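Local coordinates for putative uncharacterized protein (Pyrococcus furiosus, PDB 3VR0), which probably activates the archaeal proteasome, as a homologue of proteasome assembly chaperones belonging to the PAC2 family, at residues R77-Y91 with R100-P112. Numbering follows the deposited sequence.
Sequences RKNSVVELMKNEFYY and RDLIIVTGDTQVP
Arg77 bends at its second torsion (chi2 -54°) and then runs straight to its guanidinium, while Asp108 sets CG beside its own backbone N (chi1 -59°), and the two side chains meet end-on. Arg77 NH1 donates to Asp108 OD1 at 2.7 Å and Arg77 NH2 to Asp108 OD2 at 2.5 Å, both on the syn side of the carboxylate, whose plane is turned 27° from the guanidinium. Asp108 OD2 also accepts Lys86 N from its anti side at 3.0 Å, and Asp108 N returns a bond to Lys86 O. Arg77 NE and Lys86 NZ share Glu83 OE1, and a longer Lys86-Glu88 bridge extends the network to Lys61.

Beyond this cluster the two segments pair as an antiparallel hairpin, strands 87-91 and 102-107, between strands 60-66 and 34-37 of the mixed sheet; Glu88 with Thr106 and Tyr90 with Ile104 each exchange two backbone bonds. Gly107 faces Asn87, where a beta carbon would clash with Asn87 ND2 and Lys86 O and be jammed against Thr106 O by the backbone angles. Asn87 ND2 donates to Thr109 O at 3.1 Å, in that carbonyl's plane, and a water joins Asn87 OD1 to it. Val105 CG2 sits over the Phe89 ring, 4.1 Å from its centroid (CH-pi), and Phe129 of helix 116-131 packs edge-to-face on Phe89.

With an alanine at Arg77, the Asp108 carboxylate would probably lose its paired charge, keeping across this contact just the Lys86 N bond. The two-nitrogen grip plus Lys86 N is consistent with a fixed join between Asp108, just past strand 102-107, and segment 77-86.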
ATOM      1  N   ARG C  77     -15.794 -10.103  21.406  1.00 38.40           N
ATOM      2  CA  ARG C  77     -16.343  -9.201  22.437  1.00 40.61           C
ATOM      3  C   ARG C  77     -16.783 -10.061  23.621  1.00 42.38           C
ATOM      4  O   ARG C  77     -16.456 -11.251  23.672  1.00 42.18           O
ATOM      5  CB  ARG C  77     -17.510  -8.334  21.909  1.00 40.36           C
ATOM      6  CG  ARG C  77     -17.179  -7.430  20.694  1.00 40.06           C
ATOM      7  CD  ARG C  77     -15.970  -6.500  20.894  1.00 39.22           C
ATOM      8  NE  ARG C  77     -15.905  -5.534  19.791  1.00 40.35           N
ATOM      9  CZ  ARG C  77     -14.949  -4.628  19.583  1.00 39.76           C
ATOM     10  NH1 ARG C  77     -13.931  -4.509  20.419  1.00 38.20           N
ATOM     11  NH2 ARG C  77     -15.012  -3.823  18.517  1.00 38.65           N
ATOM     12  N   LYS C  78     -17.497  -9.466  24.579  1.00 44.34           N
ATOM     13  CA  LYS C  78     -18.030 -10.252  25.685  1.00 45.96           C
ATOM     14  C   LYS C  78     -19.094 -11.176  25.081  1.00 45.45           C
ATOM     15  O   LYS C  78     -19.767 -10.821  24.083  1.00 44.91           O
ATOM     16  CB  LYS C  78     -18.631  -9.367  26.808  1.00 47.12           C
ATOM     17  CG  LYS C  78     -17.641  -8.900  27.941  1.00 50.34           C
ATOM     18  CD  LYS C  78     -17.433  -7.336  28.067  1.00 56.48           C
ATOM     19  CE  LYS C  78     -18.556  -6.456  27.437  1.00 60.65           C
ATOM     20  NZ  LYS C  78     -18.414  -6.281  25.922  1.00 63.48           N
ATOM     21  N   ASN C  79     -19.199 -12.371  25.663  1.00 44.78           N
ATOM     22  CA  ASN C  79     -20.247 -13.331  25.329  1.00 44.29           C
ATOM     23  C   ASN C  79     -20.061 -14.018  23.988  1.00 42.54           C
ATOM     24  O   ASN C  79     -21.042 -14.316  23.275  1.00 42.76           O
ATOM     25  CB  ASN C  79     -21.621 -12.667  25.428  1.00 44.96           C
ATOM     26  CG  ASN C  79     -21.931 -12.203  26.835  1.00 49.35           C
ATOM     27  OD1 ASN C  79     -21.632 -12.908  27.819  1.00 51.46           O
ATOM     28  ND2 ASN C  79     -22.525 -11.014  26.951  1.00 52.53           N
ATOM     29  N   SER C  80     -18.806 -14.277  23.640  1.00 40.21           N
ATOM     30  CA  SER C  80     -18.491 -15.041  22.430  1.00 38.89           C
ATOM     31  C   SER C  80     -19.022 -14.400  21.146  1.00 37.31           C
ATOM     32  O   SER C  80     -19.271 -15.095  20.149  1.00 37.14           O
ATOM     33  CB  SER C  80     -19.007 -16.474  22.576  1.00 38.51           C
ATOM     34  OG  SER C  80     -18.374 -17.082  23.681  1.00 39.86           O
ATOM     35  N   VAL C  81     -19.212 -13.086  21.193  1.00 36.00           N
ATOM     36  CA  VAL C  81     -19.732 -12.322  20.069  1.00 35.49           C
ATOM     37  C   VAL C  81     -18.533 -11.728  19.268  1.00 35.17           C
ATOM     38  O   VAL C  81     -17.599 -11.162  19.860  1.00 35.56           O
ATOM     39  CB  VAL C  81     -20.633 -11.158  20.555  1.00 35.92           C
ATOM     40  CG1 VAL C  81     -20.794 -10.103  19.468  1.00 34.46           C
ATOM     41  CG2 VAL C  81     -22.056 -11.651  21.025  1.00 35.06           C
ATOM     42  N   VAL C  82     -18.568 -11.850  17.941  1.00 34.14           N
ATOM     43  CA  VAL C  82     -17.585 -11.181  17.077  1.00 32.95           C
ATOM     44  C   VAL C  82     -18.061  -9.814  16.571  1.00 32.59           C
ATOM     45  O   VAL C  82     -19.253  -9.602  16.332  1.00 33.20           O
ATOM     46  CB  VAL C  82     -17.160 -12.053  15.850  1.00 32.89           C
ATOM     47  CG1 VAL C  82     -16.472 -13.318  16.296  1.00 32.62           C
ATOM     48  CG2 VAL C  82     -18.350 -12.390  14.928  1.00 31.93           C
ATOM     49  N   GLU C  83     -17.110  -8.900  16.385  1.00 31.67           N
ATOM     50  CA  GLU C  83     -17.372  -7.601  15.823  1.00 30.14           C
ATOM     51  C   GLU C  83     -16.136  -6.992  15.116  1.00 28.57           C
ATOM     52  O   GLU C  83     -15.037  -7.021  15.643  1.00 26.86           O
ATOM     53  CB  GLU C  83     -17.825  -6.654  16.933  1.00 30.49           C
ATOM     54  CG  GLU C  83     -18.495  -5.413  16.428  1.00 33.79           C
ATOM     55  CD  GLU C  83     -19.182  -4.618  17.546  1.00 40.47           C
ATOM     56  OE1 GLU C  83     -18.648  -4.569  18.674  1.00 40.38           O
ATOM     57  OE2 GLU C  83     -20.246  -4.012  17.273  1.00 44.29           O
ATOM     58  N   LEU C  84     -16.352  -6.380  13.955  1.00 27.03           N
ATOM     59  CA  LEU C  84     -15.328  -5.575  13.327  1.00 25.82           C
ATOM     60  C   LEU C  84     -14.735  -4.572  14.304  1.00 25.92           C
ATOM     61  O   LEU C  84     -15.374  -4.168  15.299  1.00 25.08           O
ATOM     62  CB  LEU C  84     -15.905  -4.814  12.139  1.00 25.36           C
ATOM     63  CG  LEU C  84     -16.379  -5.586  10.922  1.00 24.61           C
ATOM     64  CD1 LEU C  84     -17.002  -4.564   9.983  1.00 23.59           C
ATOM     65  CD2 LEU C  84     -15.232  -6.317  10.235  1.00 21.91           C
ATOM     66  N   MET C  85     -13.512  -4.154  13.996  1.00 24.17           N
ATOM     67  CA  MET C  85     -12.893  -3.099  14.743  1.00 24.33           C
ATOM     68  C   MET C  85     -13.577  -1.781  14.416  1.00 23.33           C
ATOM     69  O   MET C  85     -14.108  -1.597  13.299  1.00 22.23           O
ATOM     70  CB  MET C  85     -11.396  -3.082  14.476  1.00 25.89           C
ATOM     71  CG  MET C  85     -10.718  -4.392  15.084  1.00 27.05           C
ATOM     72  SD  MET C  85      -8.985  -4.185  15.320  1.00 40.02           S
ATOM     73  CE  MET C  85      -8.636  -4.098  13.610  1.00 30.53           C
ATOM     74  N   LYS C  86     -13.621  -0.898  15.404  1.00 22.08           N
ATOM     75  CA  LYS C  86     -14.505   0.245  15.300  1.00 23.05           C
ATOM     76  C   LYS C  86     -14.050   1.350  16.232  1.00 22.96           C
ATOM     77  O   LYS C  86     -13.190   1.128  17.118  1.00 23.22           O
ATOM     78  CB  LYS C  86     -15.958  -0.204  15.638  1.00 23.08           C
ATOM     79  CG  LYS C  86     -16.159  -0.512  17.166  1.00 25.05           C
ATOM     80  CD  LYS C  86     -17.526  -1.205  17.467  1.00 29.24           C
ATOM     81  CE  LYS C  86     -17.703  -1.340  18.981  1.00 32.17           C
ATOM     82  NZ  LYS C  86     -18.986  -2.027  19.304  1.00 37.40           N
ATOM     83  N   ASN C  87     -14.558   2.550  15.984  1.00 22.24           N
ATOM     84  CA  ASN C  87     -14.467   3.635  16.952  1.00 23.03           C
ATOM     85  C   ASN C  87     -15.915   3.932  17.398  1.00 23.68           C
ATOM     86  O   ASN C  87     -16.887   3.584  16.674  1.00 22.93           O
ATOM     87  CB  ASN C  87     -13.838   4.892  16.341  1.00 21.77           C
ATOM     88  CG  ASN C  87     -12.395   4.663  15.851  1.00 24.28           C
ATOM     89  OD1 ASN C  87     -11.880   5.489  15.098  1.00 24.04           O
ATOM     90  ND2 ASN C  87     -11.745   3.543  16.276  1.00 19.65           N
ATOM     91  N   GLU C  88     -16.052   4.582  18.551  1.00 23.09           N
ATOM     92  CA  GLU C  88     -17.360   4.832  19.129  1.00 24.32           C
ATOM     93  C   GLU C  88     -17.417   6.271  19.486  1.00 23.13           C
ATOM     94  O   GLU C  88     -16.424   6.806  19.989  1.00 23.63           O
ATOM     95  CB  GLU C  88     -17.551   4.010  20.399  1.00 25.41           C
ATOM     96  CG  GLU C  88     -17.572   2.503  20.179  1.00 32.11           C
ATOM     97  CD  GLU C  88     -17.706   1.711  21.502  1.00 45.63           C
ATOM     98  OE1 GLU C  88     -17.135   2.128  22.566  1.00 49.87           O
ATOM     99  OE2 GLU C  88     -18.399   0.660  21.485  1.00 50.19           O
ATOM    100  N   PHE C  89     -18.553   6.912  19.215  1.00 20.96           N
ATOM    101  CA  PHE C  89     -18.766   8.278  19.639  1.00 20.51           C
ATOM    102  C   PHE C  89     -19.791   8.298  20.785  1.00 21.53           C
ATOM    103  O   PHE C  89     -20.843   7.644  20.687  1.00 21.04           O
ATOM    104  CB  PHE C  89     -19.309   9.134  18.494  1.00 19.80           C
ATOM    105  CG  PHE C  89     -18.359   9.325  17.361  1.00 17.56           C
ATOM    106  CD1 PHE C  89     -17.586  10.513  17.257  1.00 18.74           C
ATOM    107  CD2 PHE C  89     -18.268   8.374  16.356  1.00 19.00           C
ATOM    108  CE1 PHE C  89     -16.728  10.714  16.162  1.00 21.87           C
ATOM    109  CE2 PHE C  89     -17.376   8.567  15.245  1.00 19.38           C
ATOM    110  CZ  PHE C  89     -16.630   9.718  15.150  1.00 19.17           C
ATOM    111  N   TYR C  90     -19.471   9.046  21.850  1.00 21.83           N
ATOM    112  CA  TYR C  90     -20.350   9.235  23.010  1.00 23.18           C
ATOM    113  C   TYR C  90     -20.655  10.712  23.126  1.00 23.90           C
ATOM    114  O   TYR C  90     -19.817  11.554  22.763  1.00 24.96           O
ATOM    115  CB  TYR C  90     -19.655   8.791  24.312  1.00 24.31           C
ATOM    116  CG  TYR C  90     -19.457   7.302  24.398  1.00 24.79           C
ATOM    117  CD1 TYR C  90     -20.275   6.515  25.183  1.00 27.45           C
ATOM    118  CD2 TYR C  90     -18.457   6.684  23.664  1.00 26.94           C
ATOM    119  CE1 TYR C  90     -20.094   5.130  25.232  1.00 31.76           C
ATOM    120  CE2 TYR C  90     -18.263   5.327  23.709  1.00 29.25           C
ATOM    121  CZ  TYR C  90     -19.080   4.556  24.479  1.00 32.39           C
ATOM    122  OH  TYR C  90     -18.854   3.204  24.496  1.00 38.20           O
ATOM    123  N   TYR C  91     -21.826  11.070  23.632  1.00 23.47           N
ATOM    124  CA  TYR C  91     -22.028  12.500  23.896  1.00 23.66           C
ATOM    125  C   TYR C  91     -22.396  12.782  25.351  1.00 24.13           C
ATOM    126  O   TYR C  91     -22.901  11.908  26.085  1.00 23.13           O
ATOM    127  CB  TYR C  91     -23.109  13.078  22.970  1.00 23.57           C
ATOM    128  CG  TYR C  91     -24.541  12.711  23.402  1.00 23.61           C
ATOM    129  CD1 TYR C  91     -25.282  13.552  24.265  1.00 25.95           C
ATOM    130  CD2 TYR C  91     -25.117  11.527  22.968  1.00 24.96           C
ATOM    131  CE1 TYR C  91     -26.602  13.222  24.652  1.00 30.08           C
ATOM    132  CE2 TYR C  91     -26.409  11.182  23.312  1.00 28.92           C
ATOM    133  CZ  TYR C  91     -27.150  12.024  24.176  1.00 31.68           C
ATOM    134  OH  TYR C  91     -28.420  11.643  24.504  1.00 33.10           O
ATOM    135  N   ARG C 100     -19.783  23.201  28.363  1.00 33.91           N
ATOM    136  CA  ARG C 100     -20.055  22.887  26.950  1.00 30.56           C
ATOM    137  C   ARG C 100     -20.550  21.466  26.873  1.00 27.85           C
ATOM    138  O   ARG C 100     -20.187  20.651  27.698  1.00 27.36           O
ATOM    139  CB  ARG C 100     -18.816  23.125  26.067  1.00 31.74           C
ATOM    140  CG  ARG C 100     -18.377  24.608  26.024  1.00 30.69           C
ATOM    141  CD  ARG C 100     -19.079  25.403  24.959  1.00 33.01           C
ATOM    142  NE  ARG C 100     -18.623  25.024  23.621  1.00 35.66           N
ATOM    143  CZ  ARG C 100     -17.452  25.374  23.076  1.00 35.19           C
ATOM    144  NH1 ARG C 100     -16.563  26.142  23.726  1.00 32.18           N
ATOM    145  NH2 ARG C 100     -17.166  24.963  21.854  1.00 33.74           N
ATOM    146  N   ASP C 101     -21.469  21.206  25.964  1.00 24.64           N
ATOM    147  CA  ASP C 101     -21.722  19.849  25.507  1.00 23.39           C
ATOM    148  C   ASP C 101     -20.409  19.182  24.926  1.00 23.25           C
ATOM    149  O   ASP C 101     -19.512  19.899  24.392  1.00 19.68           O
ATOM    150  CB  ASP C 101     -22.744  19.909  24.383  1.00 22.88           C
ATOM    151  CG  ASP C 101     -24.142  20.425  24.847  1.00 25.07           C
ATOM    152  OD1 ASP C 101     -24.452  20.413  26.071  1.00 27.51           O
ATOM    153  OD2 ASP C 101     -24.898  20.863  23.963  1.00 24.81           O
ATOM    154  N   LEU C 102     -20.349  17.835  24.999  1.00 21.83           N
ATOM    155  CA  LEU C 102     -19.188  17.071  24.521  1.00 22.59           C
ATOM    156  C   LEU C 102     -19.579  15.999  23.541  1.00 23.28           C
ATOM    157  O   LEU C 102     -20.648  15.383  23.680  1.00 24.11           O
ATOM    158  CB  LEU C 102     -18.401  16.412  25.662  1.00 21.04           C
ATOM    159  CG  LEU C 102     -18.009  17.434  26.759  1.00 23.32           C
ATOM    160  CD1 LEU C 102     -17.415  16.757  27.978  1.00 23.05           C
ATOM    161  CD2 LEU C 102     -17.076  18.525  26.178  1.00 22.82           C
ATOM    162  N   ILE C 103     -18.684  15.784  22.563  1.00 22.41           N
ATOM    163  CA  ILE C 103     -18.594  14.518  21.826  1.00 21.38           C
ATOM    164  C   ILE C 103     -17.203  13.920  22.117  1.00 21.57           C
ATOM    165  O   ILE C 103     -16.162  14.621  21.996  1.00 21.46           O
ATOM    166  CB  ILE C 103     -18.737  14.749  20.287  1.00 21.85           C
ATOM    167  CG1 ILE C 103     -20.059  15.456  19.973  1.00 20.04           C
ATOM    168  CG2 ILE C 103     -18.558  13.380  19.457  1.00 17.51           C
ATOM    169  CD1 ILE C 103     -20.245  15.791  18.510  1.00 18.04           C
ATOM    170  N   ILE C 104     -17.188  12.632  22.452  1.00 20.16           N
ATOM    171  CA  ILE C 104     -15.979  11.974  22.808  1.00 20.39           C
ATOM    172  C   ILE C 104     -15.855  10.735  21.933  1.00 19.90           C
ATOM    173  O   ILE C 104     -16.774   9.951  21.847  1.00 19.38           O
ATOM    174  CB  ILE C 104     -15.937  11.571  24.320  1.00 20.32           C
ATOM    175  CG1 ILE C 104     -16.139  12.795  25.208  1.00 22.12           C
ATOM    176  CG2 ILE C 104     -14.573  10.850  24.651  1.00 20.01           C
ATOM    177  CD1 ILE C 104     -16.551  12.434  26.674  1.00 25.18           C
ATOM    178  N   VAL C 105     -14.729  10.594  21.243  1.00 19.51           N
ATOM    179  CA  VAL C 105     -14.520   9.392  20.437  1.00 19.72           C
ATOM    180  C   VAL C 105     -13.429   8.564  21.094  1.00 21.11           C
ATOM    181  O   VAL C 105     -12.441   9.110  21.579  1.00 21.77           O
ATOM    182  CB  VAL C 105     -14.123   9.713  18.951  1.00 19.80           C
ATOM    183  CG1 VAL C 105     -12.788  10.490  18.855  1.00 18.08           C
ATOM    184  CG2 VAL C 105     -14.050   8.448  18.113  1.00 19.96           C
ATOM    185  N   THR C 106     -13.633   7.260  21.111  1.00 22.55           N
ATOM    186  CA  THR C 106     -12.598   6.293  21.439  1.00 24.71           C
ATOM    187  C   THR C 106     -12.807   5.052  20.552  1.00 24.23           C
ATOM    188  O   THR C 106     -13.643   5.050  19.658  1.00 23.95           O
ATOM    189  CB  THR C 106     -12.582   5.953  22.979  1.00 25.98           C
ATOM    190  OG1 THR C 106     -11.386   5.236  23.305  1.00 31.90           O
ATOM    191  CG2 THR C 106     -13.789   5.109  23.443  1.00 26.02           C
ATOM    192  N   GLY C 107     -12.073   3.986  20.788  1.00 24.41           N
ATOM    193  CA  GLY C 107     -12.258   2.802  19.977  1.00 23.97           C
ATOM    194  C   GLY C 107     -11.149   1.786  20.070  1.00 24.80           C
ATOM    195  O   GLY C 107     -10.224   1.912  20.888  1.00 24.36           O
ATOM    196  N   ASP C 108     -11.279   0.728  19.278  1.00 24.72           N
ATOM    197  CA  ASP C 108     -10.322  -0.356  19.293  1.00 25.35           C
ATOM    198  C   ASP C 108      -8.921   0.047  18.742  1.00 25.99           C
ATOM    199  O   ASP C 108      -7.914  -0.516  19.160  1.00 26.61           O
ATOM    200  CB  ASP C 108     -10.838  -1.509  18.433  1.00 25.19           C
ATOM    201  CG  ASP C 108     -12.181  -2.059  18.901  1.00 26.63           C
ATOM    202  OD1 ASP C 108     -12.324  -2.391  20.087  1.00 28.80           O
ATOM    203  OD2 ASP C 108     -13.086  -2.217  18.062  1.00 29.76           O
ATOM    204  N   THR C 109      -8.843   0.966  17.785  1.00 24.53           N
ATOM    205  CA  THR C 109      -7.633   1.029  16.983  1.00 24.99           C
ATOM    206  C   THR C 109      -7.632   2.289  16.199  1.00 25.36           C
ATOM    207  O   THR C 109      -8.667   2.995  16.105  1.00 25.90           O
ATOM    208  CB  THR C 109      -7.557  -0.160  15.909  1.00 26.65           C
ATOM    209  OG1 THR C 109      -6.278  -0.156  15.245  1.00 28.14           O
ATOM    210  CG2 THR C 109      -8.654  -0.043  14.829  1.00 21.80           C
ATOM    211  N   GLN C 110      -6.467   2.589  15.645  1.00 24.09           N
ATOM    212  CA  GLN C 110      -6.358   3.573  14.597  1.00 24.19           C
ATOM    213  C   GLN C 110      -5.954   2.776  13.367  1.00 23.29           C
ATOM    214  O   GLN C 110      -5.678   1.577  13.454  1.00 22.53           O
ATOM    215  CB  GLN C 110      -5.295   4.633  14.932  1.00 24.47           C
ATOM    216  CG  GLN C 110      -5.585   5.450  16.199  1.00 25.50           C
ATOM    217  CD  GLN C 110      -4.847   6.795  16.247  1.00 26.01           C
ATOM    218  OE1 GLN C 110      -4.741   7.514  15.250  1.00 23.33           O
ATOM    219  NE2 GLN C 110      -4.353   7.149  17.429  1.00 25.79           N
ATOM    220  N   VAL C 111      -5.907   3.448  12.230  1.00 23.20           N
ATOM    221  CA  VAL C 111      -5.471   2.825  11.001  1.00 23.12           C
ATOM    222  C   VAL C 111      -3.990   2.413  11.204  1.00 24.45           C
ATOM    223  O   VAL C 111      -3.252   3.113  11.906  1.00 24.10           O
ATOM    224  CB  VAL C 111      -5.601   3.855   9.852  1.00 23.45           C
ATOM    225  CG1 VAL C 111      -4.801   3.420   8.611  1.00 20.45           C
ATOM    226  CG2 VAL C 111      -7.122   4.071   9.475  1.00 21.16           C
ATOM    227  N   PRO C 112      -3.556   1.288  10.608  1.00 25.60           N
ATOM    228  CA  PRO C 112      -2.172   0.832  10.795  1.00 26.54           C
ATOM    229  C   PRO C 112      -1.113   1.860  10.350  1.00 26.89           C
ATOM    230  O   PRO C 112      -1.429   2.763   9.593  1.00 25.67           O
ATOM    231  CB  PRO C 112      -2.114  -0.472   9.967  1.00 26.18           C
ATOM    232  CG  PRO C 112      -3.537  -0.926   9.944  1.00 26.61           C
ATOM    233  CD  PRO C 112      -4.328   0.326   9.798  1.00 25.38           C
TER
HETATM  234  O   HOH W   1      -9.206   5.582  14.441  1.00 23.75           O